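Local coordinates for fimbria adhesin protein (PDB 3U4K) that probably attaches Klebsiella pneumoniae fimbriae to human collagen V through this jelly-roll receptor-binding domain of the MrkD adhesin, at residues V69-V83 and M115-F128. Residues are numbered along the deposited sequence; the frame is centred on the assembly and turned at random.
Sequences VTCDRNTTLKSDAKV and MIYPDSYTTTGSSF
Leu77 sets one methyl, CD1, over a face of the Phe128 ring in a CH-pi contact, 3.6 Å from Phe128 CE2, where both segments of the chain turn a corner, at 72-73 and 126-127, passing from one sheet of the jelly roll to another. With chi1 -60° Phe128 CG stands beside its backbone N, and the ring lies alongside Val69, Cys71 and Leu77. Polarisable Cys71 SG meets the ring edge, 3.9 Å from the same Phe128 CE2, while its disulfide to Cys26 ties in the N-terminal strand. Val69, compact and beta-branched, pads the ring at CD2.

At the far end, the small Ala81 methyl is a bump over one Tyr117 face, with CB 3.6 Å from Tyr117 CE1; selenomethionine Met115 meets the same methyl with its selenium. Between these plugs, strands 74-83 and 119-125 run antiparallel at 167°, joined by a backbone ladder that includes Ser79 N to Tyr121 O at 2.7 Å. The face with exposed Thr76, Lys78, Thr122 and Thr124 is polar, and Ser120 shares it; Lys78 bends at chi4 (66°), bringing NZ to a weak 3.0 Å bond with Ser120 OG and a long salt bridge with Asp80 OD2. Backbone hydrogen bonds thus hold this edge strand in register, while apolar Phe128 just after it, and Tyr117 and Met115 just before, pack against 69-83.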
ATOM      1  N   VAL A  69      -6.362  18.306  -4.843  1.00 65.09           N
ATOM      2  CA  VAL A  69      -7.129  19.035  -3.824  1.00 66.31           C
ATOM      3  C   VAL A  69      -6.994  20.546  -4.023  1.00 67.85           C
ATOM      4  O   VAL A  69      -5.884  21.063  -4.188  1.00 68.52           O
ATOM      5  CB  VAL A  69      -6.706  18.655  -2.386  1.00 65.74           C
ATOM      6  CG1 VAL A  69      -7.627  19.294  -1.358  1.00 65.19           C
ATOM      7  CG2 VAL A  69      -6.703  17.146  -2.206  1.00 66.93           C
ATOM      8  N   THR A  70      -8.135  21.236  -4.004  1.00 68.42           N
ATOM      9  CA  THR A  70      -8.207  22.684  -4.194  1.00 67.80           C
ATOM     10  C   THR A  70      -9.115  23.304  -3.134  1.00 68.59           C
ATOM     11  O   THR A  70     -10.166  22.749  -2.812  1.00 69.01           O
ATOM     12  CB  THR A  70      -8.742  23.026  -5.598  1.00 68.04           C
ATOM     13  OG1 THR A  70      -8.026  22.263  -6.576  1.00 69.78           O
ATOM     14  CG2 THR A  70      -8.581  24.511  -5.909  1.00 68.51           C
ATOM     15  N   CYS A  71      -8.696  24.447  -2.592  1.00 71.15           N
ATOM     16  CA  CYS A  71      -9.469  25.172  -1.579  1.00 72.33           C
ATOM     17  C   CYS A  71      -9.742  26.613  -2.009  1.00 72.03           C
ATOM     18  O   CYS A  71      -9.252  27.065  -3.047  1.00 68.04           O
ATOM     19  CB  CYS A  71      -8.738  25.163  -0.235  1.00 74.59           C
ATOM     20  SG  CYS A  71      -8.122  23.547   0.292  1.00 78.35           S
ATOM     21  N   ASP A  72     -10.534  27.321  -1.203  1.00 73.22           N
ATOM     22  CA  ASP A  72     -10.837  28.735  -1.437  1.00 73.82           C
ATOM     23  C   ASP A  72      -9.849  29.658  -0.723  1.00 74.17           C
ATOM     24  O   ASP A  72      -9.440  30.680  -1.272  1.00 79.55           O
ATOM     25  CB  ASP A  72     -12.287  29.072  -1.044  1.00 72.26           C
ATOM     26  CG  ASP A  72     -12.672  28.558   0.346  1.00 72.87           C
ATOM     27  OD1 ASP A  72     -11.786  28.212   1.156  1.00 75.37           O
ATOM     28  OD2 ASP A  72     -13.884  28.509   0.637  1.00 72.34           O
ATOM     29  N   ARG A  73      -9.474  29.287   0.496  1.00 72.99           N
ATOM     30  CA  ARG A  73      -8.483  30.019   1.272  1.00 74.47           C
ATOM     31  C   ARG A  73      -7.172  29.253   1.264  1.00 77.63           C
ATOM     32  O   ARG A  73      -7.083  28.156   0.706  1.00 80.54           O
ATOM     33  CB  ARG A  73      -8.936  30.157   2.723  1.00 75.13           C
ATOM     34  CG  ARG A  73     -10.313  30.755   2.921  1.00 75.90           C
ATOM     35  CD  ARG A  73     -10.839  30.373   4.291  1.00 75.14           C
ATOM     36  NE  ARG A  73     -12.087  31.053   4.623  1.00 77.65           N
ATOM     37  CZ  ARG A  73     -13.269  30.784   4.073  1.00 80.67           C
ATOM     38  NH1 ARG A  73     -13.384  29.846   3.139  1.00 81.64           N
ATOM     39  NH2 ARG A  73     -14.343  31.462   4.459  1.00 82.84           N
ATOM     40  N   ASN A  74      -6.154  29.835   1.891  1.00 77.00           N
ATOM     41  CA  ASN A  74      -4.954  29.090   2.218  1.00 77.25           C
ATOM     42  C   ASN A  74      -5.282  28.212   3.422  1.00 77.09           C
ATOM     43  O   ASN A  74      -5.601  28.713   4.504  1.00 74.25           O
ATOM     44  CB  ASN A  74      -3.789  30.032   2.518  1.00 78.01           C
ATOM     45  CG  ASN A  74      -2.453  29.448   2.114  1.00 78.59           C
ATOM     46  OD1 ASN A  74      -1.674  29.004   2.961  1.00 76.23           O
ATOM     47  ND2 ASN A  74      -2.180  29.437   0.808  1.00 78.21           N
ATOM     48  N   THR A  75      -5.226  26.900   3.218  1.00 78.15           N
ATOM     49  CA  THR A  75      -5.691  25.939   4.213  1.00 77.31           C
ATOM     50  C   THR A  75      -4.568  25.013   4.658  1.00 74.60           C
ATOM     51  O   THR A  75      -3.724  24.618   3.854  1.00 71.19           O
ATOM     52  CB  THR A  75      -6.866  25.100   3.659  1.00 78.82           C
ATOM     53  OG1 THR A  75      -7.884  25.974   3.150  1.00 80.50           O
ATOM     54  CG2 THR A  75      -7.464  24.202   4.739  1.00 77.75           C
ATOM     55  N   THR A  76      -4.570  24.681   5.947  1.00 76.03           N
ATOM     56  CA  THR A  76      -3.654  23.689   6.511  1.00 76.16           C
ATOM     57  C   THR A  76      -4.327  22.308   6.593  1.00 74.55           C
ATOM     58  O   THR A  76      -5.268  22.104   7.362  1.00 71.71           O
ATOM     59  CB  THR A  76      -3.085  24.137   7.881  1.00 77.23           C
ATOM     60  OG1 THR A  76      -2.338  23.066   8.467  1.00 79.94           O
ATOM     61  CG2 THR A  76      -4.196  24.581   8.848  1.00 77.19           C
ATOM     62  N   LEU A  77      -3.843  21.371   5.780  1.00 76.27           N
ATOM     63  CA  LEU A  77      -4.477  20.056   5.647  1.00 75.47           C
ATOM     64  C   LEU A  77      -3.653  18.897   6.184  1.00 74.50           C
ATOM     65  O   LEU A  77      -2.426  18.872   6.048  1.00 72.63           O
ATOM     66  CB  LEU A  77      -4.846  19.774   4.186  1.00 75.25           C
ATOM     67  CG  LEU A  77      -6.105  20.426   3.609  1.00 76.93           C
ATOM     68  CD1 LEU A  77      -6.241  20.059   2.141  1.00 76.62           C
ATOM     69  CD2 LEU A  77      -7.363  20.028   4.375  1.00 78.14           C
ATOM     70  N   LYS A  78      -4.351  17.935   6.782  1.00 74.70           N
ATOM     71  CA  LYS A  78      -3.747  16.704   7.282  1.00 75.96           C
ATOM     72  C   LYS A  78      -4.191  15.519   6.416  1.00 75.88           C
ATOM     73  O   LYS A  78      -5.370  15.156   6.404  1.00 77.44           O
ATOM     74  CB  LYS A  78      -4.139  16.496   8.746  1.00 74.62           C
ATOM     75  CG  LYS A  78      -3.691  15.182   9.362  1.00 75.02           C
ATOM     76  CD  LYS A  78      -4.388  14.960  10.696  1.00 75.76           C
ATOM     77  CE  LYS A  78      -4.121  13.571  11.255  1.00 76.02           C
ATOM     78  NZ  LYS A  78      -2.688  13.381  11.608  1.00 75.30           N
ATOM     79  N   SER A  79      -3.245  14.935   5.685  1.00 74.67           N
ATOM     80  CA  SER A  79      -3.520  13.769   4.841  1.00 74.05           C
ATOM     81  C   SER A  79      -3.096  12.474   5.519  1.00 71.07           C
ATOM     82  O   SER A  79      -1.949  12.335   5.935  1.00 67.83           O
ATOM     83  CB  SER A  79      -2.822  13.895   3.485  1.00 75.15           C
ATOM     84  OG  SER A  79      -3.587  14.676   2.587  1.00 76.72           O
ATOM     85  N   ASP A  80      -4.030  11.531   5.613  1.00 71.93           N
ATOM     86  CA  ASP A  80      -3.779  10.241   6.257  1.00 71.86           C
ATOM     87  C   ASP A  80      -3.457   9.134   5.256  1.00 68.62           C
ATOM     88  O   ASP A  80      -4.128   8.996   4.234  1.00 66.66           O
ATOM     89  CB  ASP A  80      -4.976   9.828   7.119  1.00 74.39           C
ATOM     90  CG  ASP A  80      -5.233  10.791   8.269  1.00 77.52           C
ATOM     91  OD1 ASP A  80      -6.405  10.922   8.681  1.00 78.78           O
ATOM     92  OD2 ASP A  80      -4.268  11.413   8.761  1.00 79.14           O
ATOM     93  N   ALA A  81      -2.415   8.364   5.560  1.00 67.33           N
ATOM     94  CA  ALA A  81      -2.078   7.157   4.808  1.00 66.63           C
ATOM     95  C   ALA A  81      -2.707   5.961   5.511  1.00 66.72           C
ATOM     96  O   ALA A  81      -2.312   5.609   6.626  1.00 65.68           O
ATOM     97  CB  ALA A  81      -0.570   6.993   4.707  1.00 65.09           C
ATOM     98  N   LYS A  82      -3.693   5.352   4.855  1.00 66.83           N
ATOM     99  CA  LYS A  82      -4.507   4.306   5.468  1.00 66.19           C
ATOM    100  C   LYS A  82      -4.436   2.968   4.742  1.00 66.31           C
ATOM    101  O   LYS A  82      -4.459   2.909   3.508  1.00 67.21           O
ATOM    102  CB  LYS A  82      -5.970   4.749   5.554  1.00 65.89           C
ATOM    103  CG  LYS A  82      -6.277   5.688   6.706  1.00 67.49           C
ATOM    104  CD  LYS A  82      -7.751   6.058   6.731  1.00 68.26           C
ATOM    105  CE  LYS A  82      -8.048   7.043   7.850  1.00 70.35           C
ATOM    106  NZ  LYS A  82      -9.437   7.573   7.759  1.00 73.63           N
ATOM    107  N   VAL A  83      -4.347   1.899   5.526  1.00 65.82           N
ATOM    108  CA  VAL A  83      -4.545   0.550   5.026  1.00 65.59           C
ATOM    109  C   VAL A  83      -5.998   0.195   5.315  1.00 68.26           C
ATOM    110  O   VAL A  83      -6.428   0.196   6.471  1.00 68.00           O
ATOM    111  CB  VAL A  83      -3.602  -0.460   5.698  1.00 65.38           C
ATOM    112  CG1 VAL A  83      -3.859  -1.859   5.162  1.00 68.61           C
ATOM    113  CG2 VAL A  83      -2.149  -0.067   5.473  1.00 64.38           C
HETATM  114  N   MSE A 115       6.853   7.923   3.410  1.00 75.06           N
HETATM  115  CA  MSE A 115       6.233   7.295   4.581  1.00 74.89           C
HETATM  116  C   MSE A 115       5.937   5.822   4.390  1.00 72.55           C
HETATM  117  O   MSE A 115       5.672   5.356   3.275  1.00 70.33           O
HETATM  118  CB  MSE A 115       4.971   8.063   4.998  1.00 76.66           C
HETATM  119  CG  MSE A 115       3.749   7.742   4.136  1.00 81.30           C
HETATM  120 SE   MSE A 115       2.521   9.284   4.065  1.00 85.62          SE
HETATM  121  CE  MSE A 115       2.622   9.575   2.114  1.00 84.65           C
ATOM    122  N   ILE A 116       5.996   5.086   5.497  1.00 67.09           N
ATOM    123  CA  ILE A 116       5.553   3.699   5.554  1.00 63.56           C
ATOM    124  C   ILE A 116       4.164   3.678   6.191  1.00 63.71           C
ATOM    125  O   ILE A 116       3.957   4.244   7.269  1.00 65.45           O
ATOM    126  CB  ILE A 116       6.543   2.817   6.349  1.00 61.72           C
ATOM    127  CG1 ILE A 116       7.932   2.858   5.693  1.00 59.83           C
ATOM    128  CG2 ILE A 116       6.036   1.382   6.438  1.00 61.00           C
ATOM    129  CD1 ILE A 116       9.086   2.556   6.625  1.00 56.81           C
ATOM    130  N   TYR A 117       3.214   3.048   5.505  1.00 62.67           N
ATOM    131  CA  TYR A 117       1.825   2.982   5.955  1.00 62.87           C
ATOM    132  C   TYR A 117       1.702   2.143   7.230  1.00 64.87           C
ATOM    133  O   TYR A 117       2.334   1.091   7.333  1.00 65.54           O
ATOM    134  CB  TYR A 117       0.955   2.364   4.863  1.00 63.11           C
ATOM    135  CG  TYR A 117       0.621   3.264   3.692  1.00 62.26           C
ATOM    136  CD1 TYR A 117      -0.702   3.573   3.396  1.00 63.13           C
ATOM    137  CD2 TYR A 117       1.618   3.785   2.865  1.00 61.26           C
ATOM    138  CE1 TYR A 117      -1.026   4.386   2.322  1.00 63.66           C
ATOM    139  CE2 TYR A 117       1.302   4.600   1.787  1.00 61.85           C
ATOM    140  CZ  TYR A 117      -0.023   4.897   1.519  1.00 62.46           C
ATOM    141  OH  TYR A 117      -0.362   5.703   0.453  1.00 63.33           O
ATOM    142  N   PRO A 118       0.890   2.602   8.205  1.00 66.39           N
ATOM    143  CA  PRO A 118       0.139   3.857   8.188  1.00 68.04           C
ATOM    144  C   PRO A 118       0.942   5.058   8.698  1.00 68.67           C
ATOM    145  O   PRO A 118       1.904   4.896   9.458  1.00 66.15           O
ATOM    146  CB  PRO A 118      -1.034   3.568   9.124  1.00 65.59           C
ATOM    147  CG  PRO A 118      -0.480   2.604  10.114  1.00 66.28           C
ATOM    148  CD  PRO A 118       0.590   1.807   9.410  1.00 66.53           C
ATOM    149  N   ASP A 119       0.530   6.248   8.263  1.00 70.55           N
ATOM    150  CA  ASP A 119       1.127   7.512   8.686  1.00 71.39           C
ATOM    151  C   ASP A 119       0.194   8.667   8.321  1.00 72.44           C
ATOM    152  O   ASP A 119      -0.894   8.452   7.781  1.00 70.60           O
ATOM    153  CB  ASP A 119       2.501   7.710   8.029  1.00 72.46           C
ATOM    154  CG  ASP A 119       3.470   8.490   8.911  1.00 74.63           C
ATOM    155  OD1 ASP A 119       3.097   8.853  10.048  1.00 73.02           O
ATOM    156  OD2 ASP A 119       4.614   8.733   8.466  1.00 75.91           O
ATOM    157  N   SER A 120       0.618   9.889   8.629  1.00 74.31           N
ATOM    158  CA  SER A 120      -0.121  11.086   8.237  1.00 73.19           C
ATOM    159  C   SER A 120       0.829  12.225   7.905  1.00 71.94           C
ATOM    160  O   SER A 120       1.886  12.355   8.518  1.00 70.85           O
ATOM    161  CB  SER A 120      -1.099  11.509   9.331  1.00 72.21           C
ATOM    162  OG  SER A 120      -0.424  11.733  10.554  1.00 74.65           O
ATOM    163  N   TYR A 121       0.448  13.038   6.923  1.00 74.04           N
ATOM    164  CA  TYR A 121       1.250  14.185   6.508  1.00 76.22           C
ATOM    165  C   TYR A 121       0.464  15.493   6.593  1.00 77.82           C
ATOM    166  O   TYR A 121      -0.705  15.556   6.203  1.00 79.57           O
ATOM    167  CB  TYR A 121       1.799  13.979   5.094  1.00 76.45           C
ATOM    168  CG  TYR A 121       2.689  15.105   4.610  1.00 78.26           C
ATOM    169  CD1 TYR A 121       3.931  15.346   5.204  1.00 78.46           C
ATOM    170  CD2 TYR A 121       2.291  15.925   3.557  1.00 78.15           C
ATOM    171  CE1 TYR A 121       4.746  16.378   4.764  1.00 78.75           C
ATOM    172  CE2 TYR A 121       3.100  16.957   3.108  1.00 78.58           C
ATOM    173  CZ  TYR A 121       4.324  17.179   3.713  1.00 79.56           C
ATOM    174  OH  TYR A 121       5.127  18.202   3.267  1.00 80.18           O
ATOM    175  N   THR A 122       1.119  16.533   7.103  1.00 77.64           N
ATOM    176  CA  THR A 122       0.500  17.847   7.232  1.00 76.45           C
ATOM    177  C   THR A 122       1.249  18.900   6.421  1.00 75.53           C
ATOM    178  O   THR A 122       2.479  18.974   6.463  1.00 76.97           O
ATOM    179  CB  THR A 122       0.399  18.286   8.704  1.00 77.31           C
ATOM    180  OG1 THR A 122      -0.117  17.204   9.489  1.00 79.29           O
ATOM    181  CG2 THR A 122      -0.526  19.490   8.848  1.00 78.70           C
ATOM    182  N   THR A 123       0.489  19.698   5.677  1.00 75.03           N
ATOM    183  CA  THR A 123       1.023  20.819   4.901  1.00 72.31           C
ATOM    184  C   THR A 123      -0.041  21.913   4.745  1.00 71.32           C
ATOM    185  O   THR A 123      -1.205  21.719   5.112  1.00 68.62           O
ATOM    186  CB  THR A 123       1.565  20.366   3.521  1.00 72.75           C
ATOM    187  OG1 THR A 123       2.185  21.474   2.856  1.00 71.45           O
ATOM    188  CG2 THR A 123       0.448  19.806   2.642  1.00 73.77           C
ATOM    189  N   THR A 124       0.365  23.059   4.205  1.00 71.07           N
ATOM    190  CA  THR A 124      -0.523  24.213   4.068  1.00 67.78           C
ATOM    191  C   THR A 124      -0.452  24.780   2.650  1.00 64.66           C
ATOM    192  O   THR A 124       0.618  24.826   2.044  1.00 66.16           O
ATOM    193  CB  THR A 124      -0.195  25.291   5.126  1.00 67.93           C
ATOM    194  OG1 THR A 124      -0.127  24.677   6.419  1.00 68.08           O
ATOM    195  CG2 THR A 124      -1.259  26.384   5.164  1.00 68.50           C
ATOM    196  N   GLY A 125      -1.604  25.194   2.127  1.00 62.75           N
ATOM    197  CA  GLY A 125      -1.698  25.739   0.773  1.00 61.42           C
ATOM    198  C   GLY A 125      -3.143  25.884   0.341  1.00 61.86           C
ATOM    199  O   GLY A 125      -4.061  25.701   1.143  1.00 61.43           O
ATOM    200  N   SER A 126      -3.343  26.217  -0.930  1.00 63.33           N
ATOM    201  CA  SER A 126      -4.685  26.370  -1.488  1.00 66.06           C
ATOM    202  C   SER A 126      -4.896  25.422  -2.663  1.00 67.93           C
ATOM    203  O   SER A 126      -6.030  25.102  -3.016  1.00 69.33           O
ATOM    204  CB  SER A 126      -4.928  27.819  -1.912  1.00 68.16           C
ATOM    205  OG  SER A 126      -3.935  28.251  -2.825  1.00 70.22           O
ATOM    206  N   SER A 127      -3.789  24.995  -3.267  1.00 69.64           N
ATOM    207  CA  SER A 127      -3.778  23.946  -4.285  1.00 69.77           C
ATOM    208  C   SER A 127      -2.810  22.848  -3.857  1.00 71.98           C
ATOM    209  O   SER A 127      -1.781  23.125  -3.229  1.00 72.37           O
ATOM    210  CB  SER A 127      -3.359  24.505  -5.645  1.00 68.61           C
ATOM    211  OG  SER A 127      -4.432  25.177  -6.278  1.00 70.68           O
ATOM    212  N   PHE A 128      -3.143  21.604  -4.193  1.00 71.91           N
ATOM    213  CA  PHE A 128      -2.346  20.456  -3.770  1.00 69.29           C
ATOM    214  C   PHE A 128      -2.101  19.470  -4.905  1.00 69.73           C
ATOM    215  O   PHE A 128      -3.045  18.938  -5.497  1.00 69.99           O
ATOM    216  CB  PHE A 128      -3.009  19.750  -2.582  1.00 67.31           C
ATOM    217  CG  PHE A 128      -3.172  20.624  -1.370  1.00 67.37           C
ATOM    218  CD1 PHE A 128      -2.204  20.644  -0.374  1.00 65.74           C
ATOM    219  CD2 PHE A 128      -4.301  21.429  -1.220  1.00 68.16           C
ATOM    220  CE1 PHE A 128      -2.353  21.449   0.746  1.00 64.21           C
ATOM    221  CE2 PHE A 128      -4.452  22.241  -0.105  1.00 66.24           C
ATOM    222  CZ  PHE A 128      -3.477  22.248   0.881  1.00 63.77           C
TER